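Local structure of UDP-galactopyranose mutase (Deinococcus radiodurans, 3HDQ) at residues E160-S165 against S194-V199; D170-F175 against G185-E190; T241-I246 against Q253-T258. The protein probably catalyses the interconversion of UDP-galactopyranose and UDP-galactofuranose, with FAD as its bound cofactor. One frame throughout, in Å; residues are numbered along the deposited sequence.

Interaction 1 (E160-S165 against S194-V199); sequences EDVVVS and SVTARV. With GDU (galactose-uridine-5'-diphosphate), chain K.
Thr196 sets its hydroxyl against Val162 and Val163 in the opening turns of helix 159-184, where the closest CA atoms, those of Val162 and Ala197, are 6.3 Å apart. Val162 CG2 lies 3.1 Å from Thr196 OG1, tight for a methyl and an oxygen; with chi1 of Val162 at -110°, away from any staggered value, the exact place of this methyl is doubtful. Val163 crosses Thr196 at about a right angle and brings CG2 to within 3.6 Å of the same OG1. In Thr196, OG1 sits between the backbone N and the carbonyl carbon (chi1 62°). This turns the hydroxyl to the helix, where it bonds to Ser159 O, and leaves CG2 beside the uridine ribose, 3.7 Å from GDU O2D. Val162 CG1 meets Ala197 CB at 4.1 Å. Arg198 serves the ligand: its chain bends at chi3 (64°), and NE, at 2.9 Å, and NH2 both donate to GDU O2A, which lies at the guanidinium edge and is thus gripped twice. Tyr370 makes a cation-pi contact with Arg198. The contact joins the start of helix 159-184, whose Tyr172 packs on Val163, to the loop running on toward strand 214-218.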
loop_
_atom_site.group_PDB
_atom_site.type_symbol
_atom_site.label_atom_id
_atom_site.label_comp_id
_atom_site.label_asym_id
_atom_site.label_seq_id
_atom_site.Cartn_x
_atom_site.Cartn_y
_atom_site.Cartn_z
ATOM N N GLU A 160 34.220 3.732 23.013
ATOM C CA GLU A 160 35.510 4.414 22.928
ATOM C C GLU A 160 36.667 3.417 22.870
ATOM O O GLU A 160 37.528 3.513 21.997
ATOM C CB GLU A 160 35.712 5.363 24.108
ATOM C CG GLU A 160 37.095 6.026 24.160
ATOM C CD GLU A 160 37.186 7.046 25.278
ATOM O OE1 GLU A 160 37.662 8.181 25.051
ATOM O OE2 GLU A 160 36.747 6.710 26.392
ATOM N N ASP A 161 36.677 2.461 23.795
ATOM C CA ASP A 161 37.732 1.452 23.841
ATOM C C ASP A 161 37.917 0.730 22.514
ATOM O O ASP A 161 39.052 0.558 22.072
ATOM C CB ASP A 161 37.459 0.391 24.920
ATOM C CG ASP A 161 37.428 0.960 26.325
ATOM O OD1 ASP A 161 37.923 2.089 26.545
ATOM O OD2 ASP A 161 36.896 0.261 27.216
ATOM N N VAL A 162 36.822 0.277 21.898
ATOM C CA VAL A 162 36.947 -0.567 20.707
ATOM C C VAL A 162 37.631 0.155 19.557
ATOM O O VAL A 162 38.356 -0.454 18.781
ATOM C CB VAL A 162 35.599 -1.136 20.183
ATOM C CG1 VAL A 162 35.526 -2.627 20.424
ATOM C CG2 VAL A 162 34.423 -0.411 20.787
ATOM N N VAL A 163 37.397 1.454 19.461
ATOM C CA VAL A 163 37.939 2.239 18.364
ATOM C C VAL A 163 39.350 2.738 18.661
ATOM O O VAL A 163 40.279 2.493 17.899
ATOM C CB VAL A 163 37.014 3.429 18.041
ATOM C CG1 VAL A 163 37.651 4.349 16.992
ATOM C CG2 VAL A 163 35.652 2.908 17.585
ATOM N N VAL A 164 39.507 3.425 19.784
ATOM C CA VAL A 164 40.785 4.037 20.128
ATOM C C VAL A 164 41.915 2.998 20.255
ATOM O O VAL A 164 43.078 3.310 20.063
ATOM C CB VAL A 164 40.643 4.914 21.395
ATOM C CG1 VAL A 164 40.782 4.076 22.677
ATOM C CG2 VAL A 164 41.632 6.047 21.367
ATOM N N SER A 165 41.560 1.753 20.538
ATOM C CA SER A 165 42.547 0.686 20.688
ATOM C C SER A 165 42.930 0.036 19.360
ATOM O O SER A 165 43.809 -0.832 19.314
ATOM C CB SER A 165 42.029 -0.393 21.653
ATOM O OG SER A 165 40.991 -1.154 21.064
ATOM N N SER A 194 29.837 -2.793 21.756
ATOM C CA SER A 194 29.177 -3.430 20.612
ATOM C C SER A 194 28.549 -2.447 19.618
ATOM O O SER A 194 28.220 -2.824 18.498
ATOM C CB SER A 194 28.111 -4.412 21.099
ATOM O OG SER A 194 27.070 -3.711 21.759
ATOM N N VAL A 195 28.364 -1.204 20.042
ATOM C CA VAL A 195 27.752 -0.189 19.198
ATOM C C VAL A 195 28.728 0.264 18.109
ATOM O O VAL A 195 28.430 0.129 16.925
ATOM C CB VAL A 195 27.257 1.019 20.030
ATOM C CG1 VAL A 195 26.794 2.147 19.126
ATOM C CG2 VAL A 195 26.137 0.579 20.959
ATOM N N THR A 196 29.895 0.775 18.499
ATOM C CA THR A 196 30.887 1.184 17.505
ATOM C C THR A 196 31.606 -0.010 16.866
ATOM O O THR A 196 32.074 0.092 15.736
ATOM C CB THR A 196 31.920 2.189 18.056
ATOM O OG1 THR A 196 32.664 1.585 19.115
ATOM C CG2 THR A 196 31.228 3.447 18.560
ATOM N N ALA A 197 31.685 -1.131 17.582
ATOM C CA ALA A 197 32.226 -2.362 17.018
ATOM C C ALA A 197 31.436 -2.838 15.797
ATOM O O ALA A 197 31.903 -3.699 15.052
ATOM C CB ALA A 197 32.275 -3.472 18.073
ATOM N N ARG A 198 30.239 -2.293 15.597
ATOM C CA ARG A 198 29.451 -2.602 14.403
ATOM C C ARG A 198 30.179 -2.239 13.112
ATOM O O ARG A 198 29.968 -2.860 12.073
ATOM C CB ARG A 198 28.101 -1.880 14.432
ATOM C CG ARG A 198 27.054 -2.549 15.310
ATOM C CD ARG A 198 25.809 -1.666 15.486
ATOM N NE ARG A 198 25.070 -1.423 14.243
ATOM C CZ ARG A 198 24.118 -2.223 13.761
ATOM N NH1 ARG A 198 23.797 -3.337 14.405
ATOM N NH2 ARG A 198 23.496 -1.919 12.629
ATOM N N VAL A 199 31.025 -1.219 13.179
ATOM C CA VAL A 199 31.742 -0.754 12.006
ATOM C C VAL A 199 33.203 -1.165 12.091
ATOM O O VAL A 199 34.008 -0.495 12.724
ATOM C CB VAL A 199 31.643 0.777 11.875
ATOM C CG1 VAL A 199 32.313 1.249 10.604
ATOM C CG2 VAL A 199 30.177 1.221 11.936
HETATM N N1 GDU K . 29.410 5.151 13.744
HETATM C C2 GDU K . 30.064 6.211 13.624
HETATM N N3 GDU K . 30.443 6.960 12.679
HETATM C C4 GDU K . 30.037 6.530 11.471
HETATM C C5 GDU K . 29.241 5.281 11.413
HETATM C C6 GDU K . 28.952 4.643 12.564
HETATM O O2 GDU K . 30.485 6.714 14.884
HETATM O O4 GDU K . 30.293 7.165 10.451
HETATM C C1D GDU K . 29.104 4.525 14.999
HETATM C C2D GDU K . 27.914 5.075 15.823
HETATM O O2D GDU K . 28.062 4.838 17.217
HETATM C C3D GDU K . 26.771 4.284 15.221
HETATM C C4D GDU K . 27.420 2.901 15.213
HETATM O O4D GDU K . 28.796 3.123 14.886
HETATM O O3D GDU K . 25.603 4.365 16.033
HETATM C C5D GDU K . 26.683 1.813 14.446
HETATM O O5D GDU K . 26.700 2.276 13.083
HETATM P PA GDU K . 25.531 1.939 12.051
HETATM O O1A GDU K . 26.015 2.282 10.684
HETATM O O2A GDU K . 25.269 0.492 12.120
HETATM O O3A GDU K . 24.259 2.846 12.337
HETATM P PB GDU K . 22.788 2.400 11.961
HETATM O O1B GDU K . 22.000 3.553 12.458
HETATM O O2B GDU K . 22.258 1.188 12.633
HETATM O O3B GDU K . 22.523 2.320 10.378
HETATM C "C1'" GDU K . 21.504 1.691 9.575
HETATM C "C2'" GDU K . 21.888 0.215 9.343
HETATM C "C3'" GDU K . 23.365 0.229 8.884
HETATM C "C4'" GDU K . 23.414 0.874 7.467
HETATM C "C5'" GDU K . 22.700 2.254 7.526
HETATM C "C6'" GDU K . 22.424 2.872 6.126
HETATM O "O2'" GDU K . 21.650 -0.588 10.515
HETATM O "O3'" GDU K . 23.876 -1.123 8.902
HETATM O "O4'" GDU K . 22.758 -0.022 6.546
HETATM O "O5'" GDU K . 21.477 2.386 8.305
HETATM O "O6'" GDU K . 23.408 3.866 5.752
#

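Interaction 2 (D170-F175 against G185-E190); sequences DLYNKF and GLDPSE. With GDU (galactose-uridine-5'-diphosphate), chain K.
Tyr172, on helix 159-184, rests the phenol end of its side chain against Pro188, the first residue of a short 3-10 segment that begins inside an Asx turn formed by Asp187. The closest CA atoms, those of Tyr172 and Pro188, are 9.9 Å apart, so the tyrosine spans the gap: CG stands anti to the backbone N (chi1 167°), and the ring reaches out from the helix. Tyr172 OH comes to 3.0 Å from Pro188 CG, a close approach, while Tyr172 CZ lies 3.9 Å from the same Pro188 CG; the proline meets the ring obliquely. The hydroxyl also has a polar neighbour. Water 1, in the ring plane at its edge, is hydrogen-bonded to Tyr172 OH at 2.8 Å and to Asp187 OD1, and so bridges the two segments.

The second shell fixes Asp187. Its OD1 also forms a salt bridge with Arg181, one turn before the end of the same helix. OD2 accepts within its own turn: Ser189 N donates to it at 2.8 Å, and Ser189 OG reaches it from the opposite face of the carboxylate plane, both on the anti side. With each oxygen engaged, rotation of the carboxylate is probably restricted. Glu190 OE1 accepts from Asp187 N, closing the turn from its far end.

Farther out, Gly185 leaves the helix with positive phi (75°), beginning the reversal that brings Pro188 back toward Tyr172. On the helix itself, Lys174 NZ makes a salt bridge with Asp170 OD1 one turn earlier, met on its syn lone pair. The helix widens into a pi-type turn at 172-175, and that turn ends in the nucleotide pocket, where GDU N3 donates to Phe175 O at 2.9 Å with an N-H...O angle of 154°.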
loop_
_atom_site.group_PDB
_atom_site.type_symbol
_atom_site.label_atom_id
_atom_site.label_comp_id
_atom_site.label_asym_id
_atom_site.label_seq_id
_atom_site.Cartn_x
_atom_site.Cartn_y
_atom_site.Cartn_z
ATOM N N ASP A 170 43.078 10.182 17.011
ATOM C CA ASP A 170 42.696 11.136 15.962
ATOM C C ASP A 170 41.603 10.590 15.026
ATOM O O ASP A 170 40.631 11.278 14.712
ATOM C CB ASP A 170 43.911 11.575 15.142
ATOM C CG ASP A 170 43.601 12.755 14.249
ATOM O OD1 ASP A 170 43.958 12.724 13.051
ATOM O OD2 ASP A 170 42.981 13.714 14.748
ATOM N N LEU A 171 41.763 9.351 14.580
ATOM C CA LEU A 171 40.778 8.742 13.700
ATOM C C LEU A 171 39.458 8.559 14.438
ATOM O O LEU A 171 38.377 8.716 13.862
ATOM C CB LEU A 171 41.309 7.419 13.149
ATOM C CG LEU A 171 42.408 7.630 12.106
ATOM C CD1 LEU A 171 43.025 6.293 11.706
ATOM C CD2 LEU A 171 41.842 8.387 10.885
ATOM N N TYR A 172 39.567 8.250 15.727
ATOM C CA TYR A 172 38.419 8.169 16.615
ATOM C C TYR A 172 37.685 9.503 16.705
ATOM O O TYR A 172 36.458 9.547 16.633
ATOM C CB TYR A 172 38.867 7.712 18.010
ATOM C CG TYR A 172 37.827 7.892 19.095
ATOM C CD1 TYR A 172 36.811 6.964 19.265
ATOM C CD2 TYR A 172 37.872 8.984 19.958
ATOM C CE1 TYR A 172 35.858 7.117 20.262
ATOM C CE2 TYR A 172 36.926 9.144 20.958
ATOM C CZ TYR A 172 35.919 8.204 21.100
ATOM O OH TYR A 172 34.972 8.342 22.082
ATOM N N ASN A 173 38.426 10.593 16.878
ATOM C CA ASN A 173 37.786 11.903 16.992
ATOM C C ASN A 173 37.160 12.335 15.670
ATOM O O ASN A 173 36.167 13.069 15.652
ATOM C CB ASN A 173 38.773 12.980 17.446
ATOM C CG ASN A 173 39.267 12.779 18.876
ATOM O OD1 ASN A 173 38.627 12.121 19.697
ATOM N ND2 ASN A 173 40.416 13.360 19.175
ATOM N N LYS A 174 37.742 11.873 14.567
ATOM C CA LYS A 174 37.315 12.323 13.248
ATOM C C LYS A 174 36.112 11.581 12.666
ATOM O O LYS A 174 35.302 12.186 11.968
ATOM C CB LYS A 174 38.496 12.333 12.270
ATOM C CG LYS A 174 39.122 13.705 12.179
ATOM C CD LYS A 174 40.547 13.698 11.683
ATOM C CE LYS A 174 41.109 15.125 11.750
ATOM N NZ LYS A 174 42.576 15.146 12.025
ATOM N N PHE A 175 35.992 10.290 12.973
ATOM C CA PHE A 175 34.937 9.458 12.397
ATOM C C PHE A 175 33.880 8.971 13.409
ATOM O O PHE A 175 32.718 8.792 13.047
ATOM C CB PHE A 175 35.546 8.256 11.653
ATOM C CG PHE A 175 36.294 8.633 10.399
ATOM C CD1 PHE A 175 37.613 9.049 10.458
ATOM C CD2 PHE A 175 35.671 8.572 9.159
ATOM C CE1 PHE A 175 38.293 9.407 9.308
ATOM C CE2 PHE A 175 36.351 8.931 8.005
ATOM C CZ PHE A 175 37.658 9.353 8.081
ATOM N N GLY A 185 23.308 10.825 21.925
ATOM C CA GLY A 185 23.244 11.798 22.996
ATOM C C GLY A 185 24.137 11.338 24.129
ATOM O O GLY A 185 24.030 11.834 25.244
ATOM N N LEU A 186 25.010 10.377 23.829
ATOM C CA LEU A 186 26.008 9.875 24.766
ATOM C C LEU A 186 27.404 9.904 24.129
ATOM O O LEU A 186 27.537 9.757 22.914
ATOM C CB LEU A 186 25.695 8.422 25.154
ATOM C CG LEU A 186 24.757 8.030 26.306
ATOM C CD1 LEU A 186 24.589 9.176 27.302
ATOM C CD2 LEU A 186 23.409 7.552 25.803
ATOM N N ASP A 187 28.445 10.083 24.939
ATOM C CA ASP A 187 29.815 9.868 24.475
ATOM C C ASP A 187 30.008 8.366 24.323
ATOM O O ASP A 187 29.367 7.590 25.033
ATOM C CB ASP A 187 30.830 10.420 25.482
ATOM C CG ASP A 187 32.269 10.332 24.980
ATOM O OD1 ASP A 187 32.716 11.272 24.295
ATOM O OD2 ASP A 187 32.958 9.327 25.276
ATOM N N PRO A 188 30.875 7.944 23.385
ATOM C CA PRO A 188 31.181 6.520 23.221
ATOM C C PRO A 188 31.665 5.865 24.515
ATOM O O PRO A 188 31.568 4.650 24.645
ATOM C CB PRO A 188 32.312 6.527 22.189
ATOM C CG PRO A 188 32.076 7.740 21.394
ATOM C CD PRO A 188 31.528 8.766 22.353
ATOM N N SER A 189 32.207 6.651 25.441
ATOM C CA SER A 189 32.629 6.102 26.731
ATOM C C SER A 189 31.426 5.550 27.502
ATOM O O SER A 189 31.566 4.625 28.299
ATOM C CB SER A 189 33.361 7.153 27.567
ATOM O OG SER A 189 32.531 8.274 27.827
ATOM N N GLU A 190 30.247 6.115 27.237
ATOM C CA GLU A 190 29.014 5.719 27.913
ATOM C C GLU A 190 28.206 4.632 27.188
ATOM O O GLU A 190 27.074 4.348 27.560
ATOM C CB GLU A 190 28.132 6.944 28.139
ATOM C CG GLU A 190 28.789 8.053 28.976
ATOM C CD GLU A 190 28.044 9.372 28.875
ATOM O OE1 GLU A 190 28.032 9.970 27.769
ATOM O OE2 GLU A 190 27.475 9.814 29.898
HETATM N N1 GDU K . 29.410 5.151 13.744
HETATM C C2 GDU K . 30.064 6.211 13.624
HETATM N N3 GDU K . 30.443 6.960 12.679
HETATM C C4 GDU K . 30.037 6.530 11.471
HETATM C C5 GDU K . 29.241 5.281 11.413
HETATM C C6 GDU K . 28.952 4.643 12.564
HETATM O O2 GDU K . 30.485 6.714 14.884
HETATM O O4 GDU K . 30.293 7.165 10.451
HETATM C C1D GDU K . 29.104 4.525 14.999
HETATM C C2D GDU K . 27.914 5.075 15.823
HETATM O O2D GDU K . 28.062 4.838 17.217
HETATM C C3D GDU K . 26.771 4.284 15.221
HETATM C C4D GDU K . 27.420 2.901 15.213
HETATM O O4D GDU K . 28.796 3.123 14.886
HETATM O O3D GDU K . 25.603 4.365 16.033
HETATM C C5D GDU K . 26.683 1.813 14.446
HETATM O O5D GDU K . 26.700 2.276 13.083
HETATM P PA GDU K . 25.531 1.939 12.051
HETATM O O1A GDU K . 26.015 2.282 10.684
HETATM O O2A GDU K . 25.269 0.492 12.120
HETATM O O3A GDU K . 24.259 2.846 12.337
HETATM P PB GDU K . 22.788 2.400 11.961
HETATM O O1B GDU K . 22.000 3.553 12.458
HETATM O O2B GDU K . 22.258 1.188 12.633
HETATM O O3B GDU K . 22.523 2.320 10.378
HETATM C "C1'" GDU K . 21.504 1.691 9.575
HETATM C "C2'" GDU K . 21.888 0.215 9.343
HETATM C "C3'" GDU K . 23.365 0.229 8.884
HETATM C "C4'" GDU K . 23.414 0.874 7.467
HETATM C "C5'" GDU K . 22.700 2.254 7.526
HETATM C "C6'" GDU K . 22.424 2.872 6.126
HETATM O "O2'" GDU K . 21.650 -0.588 10.515
HETATM O "O3'" GDU K . 23.876 -1.123 8.902
HETATM O "O4'" GDU K . 22.758 -0.022 6.546
HETATM O "O5'" GDU K . 21.477 2.386 8.305
HETATM O "O6'" GDU K . 23.408 3.866 5.752
HETATM O O HOH W 1 35.437 10.327 24.071
#

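Interaction 3 (T241-I246 against Q253-T258); sequences TDYREI and QHMIYT. With FAD (flavin-adenine dinucleotide), chain L.
Tyr243 and Tyr257 mark the nearest approach of the two backbones, with CA atoms 9.4 Å apart, a spacing that leaves the contact to side chains. Residues 254-257 lie on strand 252-257 of the parallel sheet of the Rossmann-like FAD-binding fold, whereas residues 241-246 follow the edge strand 235-239 as a loop, helical in its angles at 243-245 and opened by an Asx turn in which Arg244 N donates to Asp242 OD1. Tyr243 CG lies between the backbone N and the carbonyl carbon (chi1 77°), which directs the ring toward the strand. There Tyr257 presents its edge to the Tyr243 face in an offset edge-to-face pair, centroids 5.7 Å apart and planes at 67°. Met255, extended until a bend at chi3, lays CE 3.6 Å from Tyr243 CD1, and its sulfur makes an oblique Met-aromatic contact. The opposite face of Tyr243 carries Arg244 CG.

The adenine lies at the ring's edge. FAD N6A donates weakly to Asp242 OD1 at 3.4 Å, while Asp242 OD2 is salt-bridged to Arg60. Replacing Asp242 by an alanine is likely to leave Arg60 without its carboxylate mate, Arg244 N without its Asx-turn acceptor and the adenine amino group without this weak bond. The loop's backbone adds a second bond to the adenine: Tyr243 N donates to FAD N1A at 3.3 Å.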
loop_
_atom_site.group_PDB
_atom_site.type_symbol
_atom_site.label_atom_id
_atom_site.label_comp_id
_atom_site.label_asym_id
_atom_site.label_seq_id
_atom_site.Cartn_x
_atom_site.Cartn_y
_atom_site.Cartn_z
ATOM N N THR A 241 -4.281 -0.223 14.864
ATOM C CA THR A 241 -4.807 -0.881 16.058
ATOM C C THR A 241 -3.756 -1.232 17.123
ATOM O O THR A 241 -2.947 -2.129 16.938
ATOM C CB THR A 241 -5.565 -2.161 15.667
ATOM O OG1 THR A 241 -6.590 -1.843 14.712
ATOM C CG2 THR A 241 -6.183 -2.817 16.890
ATOM N N ASP A 242 -3.774 -0.519 18.243
ATOM C CA ASP A 242 -2.978 -0.913 19.404
ATOM C C ASP A 242 -3.575 -2.199 19.950
ATOM O O ASP A 242 -4.786 -2.265 20.148
ATOM C CB ASP A 242 -3.031 0.179 20.477
ATOM C CG ASP A 242 -1.949 0.012 21.545
ATOM O OD1 ASP A 242 -1.948 -1.013 22.259
ATOM O OD2 ASP A 242 -1.102 0.922 21.668
ATOM N N TYR A 243 -2.753 -3.218 20.193
ATOM C CA TYR A 243 -3.292 -4.495 20.670
ATOM C C TYR A 243 -4.163 -4.277 21.896
ATOM O O TYR A 243 -5.151 -4.985 22.109
ATOM C CB TYR A 243 -2.198 -5.526 20.965
ATOM C CG TYR A 243 -1.456 -5.300 22.267
ATOM C CD1 TYR A 243 -1.732 -6.061 23.394
ATOM C CD2 TYR A 243 -0.468 -4.330 22.360
ATOM C CE1 TYR A 243 -1.043 -5.848 24.593
ATOM C CE2 TYR A 243 0.224 -4.110 23.538
ATOM C CZ TYR A 243 -0.066 -4.869 24.653
ATOM O OH TYR A 243 0.630 -4.638 25.818
ATOM N N ARG A 244 -3.810 -3.281 22.692
ATOM C CA ARG A 244 -4.567 -3.003 23.900
ATOM C C ARG A 244 -6.013 -2.572 23.637
ATOM O O ARG A 244 -6.887 -2.821 24.456
ATOM C CB ARG A 244 -3.826 -1.997 24.774
ATOM C CG ARG A 244 -2.510 -2.565 25.296
ATOM C CD ARG A 244 -1.768 -1.571 26.169
ATOM N NE ARG A 244 -1.243 -0.443 25.404
ATOM C CZ ARG A 244 0.051 -0.163 25.272
ATOM N NH1 ARG A 244 0.961 -0.933 25.865
ATOM N NH2 ARG A 244 0.433 0.893 24.558
ATOM N N GLU A 245 -6.279 -1.951 22.492
ATOM C CA GLU A 245 -7.657 -1.595 22.152
ATOM C C GLU A 245 -8.497 -2.837 21.841
ATOM O O GLU A 245 -9.711 -2.743 21.691
ATOM C CB GLU A 245 -7.710 -0.624 20.974
ATOM C CG GLU A 245 -6.874 0.638 21.147
ATOM C CD GLU A 245 -6.849 1.487 19.888
ATOM O OE1 GLU A 245 -5.849 1.435 19.142
ATOM O OE2 GLU A 245 -7.846 2.184 19.626
ATOM N N ILE A 246 -7.851 -4.001 21.799
ATOM C CA ILE A 246 -8.471 -5.204 21.249
ATOM C C ILE A 246 -8.409 -6.417 22.185
ATOM O O ILE A 246 -9.281 -7.287 22.151
ATOM C CB ILE A 246 -7.827 -5.536 19.877
ATOM C CG1 ILE A 246 -8.879 -5.456 18.785
ATOM C CG2 ILE A 246 -7.046 -6.852 19.884
ATOM C CD1 ILE A 246 -9.519 -4.102 18.738
ATOM N N GLN A 253 -5.348 -17.586 21.986
ATOM C CA GLN A 253 -4.718 -18.585 22.844
ATOM C C GLN A 253 -3.281 -18.244 23.253
ATOM O O GLN A 253 -2.848 -18.567 24.360
ATOM C CB GLN A 253 -4.744 -19.957 22.166
ATOM C CG GLN A 253 -6.139 -20.505 21.969
ATOM C CD GLN A 253 -6.902 -20.577 23.279
ATOM O OE1 GLN A 253 -6.611 -21.426 24.129
ATOM N NE2 GLN A 253 -7.879 -19.682 23.456
ATOM N N HIS A 254 -2.534 -17.615 22.352
ATOM C CA HIS A 254 -1.162 -17.232 22.653
ATOM C C HIS A 254 -0.818 -15.889 22.016
ATOM O O HIS A 254 -1.327 -15.561 20.951
ATOM C CB HIS A 254 -0.176 -18.309 22.191
ATOM C CG HIS A 254 1.194 -18.148 22.773
ATOM N ND1 HIS A 254 1.599 -18.799 23.917
ATOM C CD2 HIS A 254 2.243 -17.381 22.382
ATOM C CE1 HIS A 254 2.844 -18.454 24.200
ATOM N NE2 HIS A 254 3.252 -17.591 23.287
ATOM N N MET A 255 0.028 -15.111 22.684
ATOM C CA MET A 255 0.451 -13.814 22.169
ATOM C C MET A 255 1.935 -13.797 21.809
ATOM O O MET A 255 2.782 -14.322 22.547
ATOM C CB MET A 255 0.145 -12.672 23.157
ATOM C CG MET A 255 0.651 -11.325 22.655
ATOM S SD MET A 255 0.453 -9.888 23.732
ATOM C CE MET A 255 -1.308 -9.607 23.581
ATOM N N ILE A 256 2.230 -13.205 20.655
ATOM C CA ILE A 256 3.597 -12.912 20.255
ATOM C C ILE A 256 3.725 -11.394 20.224
ATOM O O ILE A 256 3.034 -10.735 19.464
ATOM C CB ILE A 256 3.935 -13.554 18.889
ATOM C CG1 ILE A 256 3.912 -15.081 19.027
ATOM C CG2 ILE A 256 5.309 -13.098 18.388
ATOM C CD1 ILE A 256 4.346 -15.825 17.807
ATOM N N TYR A 257 4.582 -10.848 21.087
ATOM C CA TYR A 257 4.726 -9.401 21.227
ATOM C C TYR A 257 6.074 -8.930 20.659
ATOM O O TYR A 257 7.120 -9.510 20.967
ATOM C CB TYR A 257 4.551 -8.977 22.706
ATOM C CG TYR A 257 4.670 -7.482 22.959
ATOM C CD1 TYR A 257 3.598 -6.630 22.741
ATOM C CD2 TYR A 257 5.861 -6.926 23.415
ATOM C CE1 TYR A 257 3.712 -5.261 22.959
ATOM C CE2 TYR A 257 5.985 -5.578 23.648
ATOM C CZ TYR A 257 4.915 -4.742 23.414
ATOM O OH TYR A 257 5.046 -3.381 23.649
ATOM N N THR A 258 6.041 -7.895 19.819
ATOM C CA THR A 258 7.257 -7.387 19.175
ATOM C C THR A 258 7.438 -5.878 19.406
ATOM O O THR A 258 8.288 -5.239 18.792
ATOM C CB THR A 258 7.314 -7.725 17.657
ATOM O OG1 THR A 258 6.410 -6.893 16.913
ATOM C CG2 THR A 258 6.976 -9.206 17.413
HETATM P PA FAD L . 9.747 -3.266 14.055
HETATM O O1A FAD L . 9.954 -2.959 12.691
HETATM O O2A FAD L . 10.024 -2.131 14.834
HETATM O O5B FAD L . 8.257 -3.661 14.190
HETATM C C5B FAD L . 7.582 -3.794 15.383
HETATM C C4B FAD L . 6.175 -3.355 15.142
HETATM O O4B FAD L . 5.434 -3.477 16.302
HETATM C C3B FAD L . 6.165 -1.888 14.791
HETATM O O3B FAD L . 5.699 -1.643 13.506
HETATM C C2B FAD L . 5.248 -1.274 15.796
HETATM O O2B FAD L . 4.416 -0.374 15.172
HETATM C C1B FAD L . 4.509 -2.458 16.347
HETATM N N9A FAD L . 3.985 -2.189 17.682
HETATM C C8A FAD L . 4.642 -1.782 18.774
HETATM N N7A FAD L . 3.807 -1.645 19.772
HETATM C C5A FAD L . 2.594 -1.958 19.345
HETATM C C6A FAD L . 1.353 -1.992 19.941
HETATM N N6A FAD L . 1.230 -1.835 21.214
HETATM N N1A FAD L . 0.265 -2.360 19.234
HETATM C C2A FAD L . 0.387 -2.681 17.930
HETATM N N3A FAD L . 1.603 -2.647 17.347
HETATM C C4A FAD L . 2.688 -2.284 18.027
HETATM N N1 FAD L . 18.523 -3.257 9.266
HETATM C C2 FAD L . 19.272 -3.795 8.297
HETATM O O2 FAD L . 19.445 -4.974 8.226
HETATM N N3 FAD L . 19.822 -2.976 7.395
HETATM C C4 FAD L . 19.620 -1.639 7.463
HETATM O O4 FAD L . 20.101 -0.902 6.670
HETATM C C4X FAD L . 18.874 -1.120 8.456
HETATM N N5 FAD L . 18.695 0.214 8.522
HETATM C C5X FAD L . 17.945 0.733 9.515
HETATM C C6 FAD L . 17.756 2.093 9.566
HETATM C C7 FAD L . 16.996 2.631 10.565
HETATM C C7M FAD L . 16.791 4.088 10.639
HETATM C C8 FAD L . 16.414 1.822 11.498
HETATM C C8M FAD L . 15.607 2.457 12.566
HETATM C C9 FAD L . 16.598 0.455 11.439
HETATM C C9A FAD L . 17.371 -0.101 10.450
HETATM N N10 FAD L . 17.557 -1.450 10.369
HETATM C C10 FAD L . 18.318 -1.941 9.369
HETATM C "C1'" FAD L . 17.057 -2.373 11.419
HETATM C "C2'" FAD L . 15.659 -2.882 11.158
HETATM O "O2'" FAD L . 14.838 -1.770 11.165
HETATM C "C3'" FAD L . 15.159 -3.847 12.229
HETATM O "O3'" FAD L . 15.847 -5.015 12.313
HETATM C "C4'" FAD L . 13.840 -4.411 11.846
HETATM O "O4'" FAD L . 13.246 -3.421 11.064
HETATM C "C5'" FAD L . 13.088 -4.724 13.105
HETATM O "O5'" FAD L . 12.057 -5.630 12.968
HETATM P P FAD L . 11.064 -5.810 14.147
HETATM O O1P FAD L . 9.967 -6.583 13.714
HETATM O O2P FAD L . 11.756 -6.505 15.165
HETATM O O3P FAD L . 10.646 -4.395 14.653
#

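In the fold
Interactions 1 and 2 are neighbours, centres 9 Å apart, and share helix 159-184; along the chain, interaction 2 nests within the loop that interaction 1 closes. They meet directly, with Glu160 N probably hydrogen-bonded to Pro188 O at 3.2 Å, and both end on the substrate. Interaction 3 stands about 37 and 39 Å from their centres, across the middle of the chain, at the adenine end of FAD. Interaction 1 is partly buried, valine methyls against a threonine hydroxyl and an alanine, with a charged ligand grip beside it; interaction 2 is buried yet partly water-mediated; interaction 3 is buried and aromatic. In loop 241-246, Glu245 forms salt bridges with Lys236 and Arg54 of the second subunit.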